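Local coordinates for protein cytochrome c552 (PDB 5ZE8) that carries five c-type hemes at low potential and probably transfers electrons in a thermophilic purple sulfur photosynthetic bacterium, at residues N362-P366 with P367-K371. Numbering follows the deposited sequence.
Sequences NPAPP and PTATK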
ATOM      1  N   ASN A 362     -21.540  -7.621 -14.699  1.00 31.59           N
ATOM      2  CA  ASN A 362     -20.512  -7.520 -15.685  1.00 33.58           C
ATOM      3  C   ASN A 362     -19.576  -6.437 -15.245  1.00 36.83           C
ATOM      4  O   ASN A 362     -20.038  -5.563 -14.514  1.00 33.37           O
ATOM      5  CB  ASN A 362     -21.123  -7.191 -17.035  1.00 35.59           C
ATOM      6  CG  ASN A 362     -21.931  -8.354 -17.578  1.00 38.88           C
ATOM      7  OD1 ASN A 362     -21.472  -9.526 -17.551  1.00 39.43           O
ATOM      8  ND2 ASN A 362     -23.142  -8.052 -18.065  1.00 31.55           N
ATOM      9  N   PRO A 363     -18.309  -6.463 -15.732  1.00 36.58           N
ATOM     10  CA  PRO A 363     -17.307  -5.499 -15.331  1.00 37.31           C
ATOM     11  C   PRO A 363     -17.706  -4.069 -15.634  1.00 35.19           C
ATOM     12  O   PRO A 363     -18.354  -3.750 -16.658  1.00 32.25           O
ATOM     13  CB  PRO A 363     -16.064  -5.879 -16.157  1.00 40.24           C
ATOM     14  CG  PRO A 363     -16.287  -7.299 -16.511  1.00 39.60           C
ATOM     15  CD  PRO A 363     -17.756  -7.322 -16.802  1.00 39.49           C
ATOM     16  N   ALA A 364     -17.318  -3.216 -14.696  1.00 28.87           N
ATOM     17  CA  ALA A 364     -17.696  -1.848 -14.670  1.00 27.83           C
ATOM     18  C   ALA A 364     -16.478  -1.055 -14.216  1.00 29.88           C
ATOM     19  O   ALA A 364     -15.745  -1.526 -13.364  1.00 28.04           O
ATOM     20  CB  ALA A 364     -18.825  -1.681 -13.659  1.00 29.22           C
ATOM     21  N   PRO A 365     -16.303   0.170 -14.743  1.00 30.03           N
ATOM     22  CA  PRO A 365     -15.300   1.045 -14.167  1.00 29.43           C
ATOM     23  C   PRO A 365     -15.534   1.306 -12.661  1.00 27.58           C
ATOM     24  O   PRO A 365     -16.671   1.396 -12.165  1.00 24.14           O
ATOM     25  CB  PRO A 365     -15.437   2.339 -14.986  1.00 30.73           C
ATOM     26  CG  PRO A 365     -16.161   1.960 -16.211  1.00 34.40           C
ATOM     27  CD  PRO A 365     -17.019   0.805 -15.861  1.00 31.79           C
ATOM     28  N   PRO A 366     -14.447   1.403 -11.902  1.00 25.30           N
ATOM     29  CA  PRO A 366     -14.641   1.645 -10.461  1.00 26.91           C
ATOM     30  C   PRO A 366     -15.577   2.833 -10.079  1.00 24.75           C
ATOM     31  O   PRO A 366     -16.383   2.675  -9.140  1.00 28.96           O
ATOM     32  CB  PRO A 366     -13.226   1.812  -9.946  1.00 27.32           C
ATOM     33  CG  PRO A 366     -12.362   1.064 -10.912  1.00 28.29           C
ATOM     34  CD  PRO A 366     -13.032   1.100 -12.247  1.00 27.78           C
ATOM     35  N   PRO A 367     -15.572   3.959 -10.847  1.00 26.54           N
ATOM     36  CA  PRO A 367     -16.502   5.038 -10.439  1.00 26.04           C
ATOM     37  C   PRO A 367     -17.977   4.792 -10.602  1.00 29.23           C
ATOM     38  O   PRO A 367     -18.747   5.403  -9.893  1.00 27.83           O
ATOM     39  CB  PRO A 367     -16.106   6.194 -11.334  1.00 28.67           C
ATOM     40  CG  PRO A 367     -14.679   5.948 -11.603  1.00 30.48           C
ATOM     41  CD  PRO A 367     -14.674   4.465 -11.891  1.00 26.34           C
ATOM     42  N   THR A 368     -18.377   3.964 -11.542  1.00 26.37           N
ATOM     43  CA  THR A 368     -19.807   3.707 -11.761  1.00 29.31           C
ATOM     44  C   THR A 368     -20.286   2.315 -11.298  1.00 29.12           C
ATOM     45  O   THR A 368     -21.480   2.014 -11.256  1.00 27.14           O
ATOM     46  CB  THR A 368     -20.178   3.990 -13.232  1.00 34.77           C
ATOM     47  OG1 THR A 368     -19.320   3.241 -14.085  1.00 32.46           O
ATOM     48  CG2 THR A 368     -20.014   5.524 -13.512  1.00 37.04           C
ATOM     49  N   ALA A 369     -19.380   1.481 -10.851  1.00 24.41           N
ATOM     50  CA  ALA A 369     -19.759   0.173 -10.405  1.00 24.35           C
ATOM     51  C   ALA A 369     -20.748   0.200  -9.222  1.00 23.87           C
ATOM     52  O   ALA A 369     -20.690   1.041  -8.315  1.00 24.77           O
ATOM     53  CB  ALA A 369     -18.517  -0.651 -10.075  1.00 24.15           C
ATOM     54  N   THR A 370     -21.732  -0.686  -9.246  1.00 25.33           N
ATOM     55  CA  THR A 370     -22.737  -0.747  -8.204  1.00 25.81           C
ATOM     56  C   THR A 370     -22.600  -1.999  -7.374  1.00 22.51           C
ATOM     57  O   THR A 370     -23.270  -2.097  -6.402  1.00 25.84           O
ATOM     58  CB  THR A 370     -24.153  -0.795  -8.821  1.00 26.08           C
ATOM     59  OG1 THR A 370     -24.197  -1.880  -9.759  1.00 26.57           O
ATOM     60  CG2 THR A 370     -24.493   0.476  -9.482  1.00 28.34           C
ATOM     61  N   LYS A 371     -21.747  -2.974  -7.729  1.00 27.54           N
ATOM     62  CA  LYS A 371     -21.613  -4.280  -7.052  1.00 30.19           C
ATOM     63  C   LYS A 371     -20.094  -4.731  -7.111  1.00 28.10           C
ATOM     64  O   LYS A 371     -19.399  -4.402  -8.090  1.00 22.36           O
ATOM     65  CB  LYS A 371     -22.509  -5.349  -7.795  1.00 33.02           C
ATOM     66  CG  LYS A 371     -24.039  -5.064  -7.694  1.00 37.53           C
ATOM     67  CD  LYS A 371     -24.955  -6.114  -8.356  1.00 41.53           C
ATOM     68  CE  LYS A 371     -26.468  -5.818  -8.291  1.00 41.36           C
ATOM     69  NZ  LYS A 371     -27.268  -6.612  -9.285  1.00 42.41           N
TER
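The carbonyl oxygen of P365 receives two backbone N-H groups from the far side of a tight turn. T368 N lies 3.1 Å from P365 O, above the carbonyl plane rather than on a lone pair. The N-H...O angle of 136° makes this bond bent. A369 N reaches P365 O at 3.0 Å in a second, weak bond. P367 N is as close to this oxygen but, as a proline nitrogen, has no hydrogen to give. The rings of P366 and P367, the central pair of the turn, run alongside each other with a common direction; their peptide link largely sets the 3.6 Å from P366 CB to P367 CD. The P365 ring passes slantwise by the T368 side chain, its CD 3.8 Å from T368 OG1. A chi1 of 54° leaves that hydroxyl near both ring and carbonyl oxygen of P365, without a hydrogen bond to that oxygen. Beyond the turn A364 and A369 bring their methyls together, CB to CB at 3.7 Å, and A369 also packs on L356. N234 ND2 bonds P366 O and A369 O, and Q236 NE2 bonds P367 O and A369 O. Residues 365-368 form a type I beta turn, extended one residue by the weak A369 bond, as in an alpha turn. It lies in the loop between antiparallel strands 351-357 and 371-375, the latter entered through a classic beta bulge of T370 and K371 opposite A357.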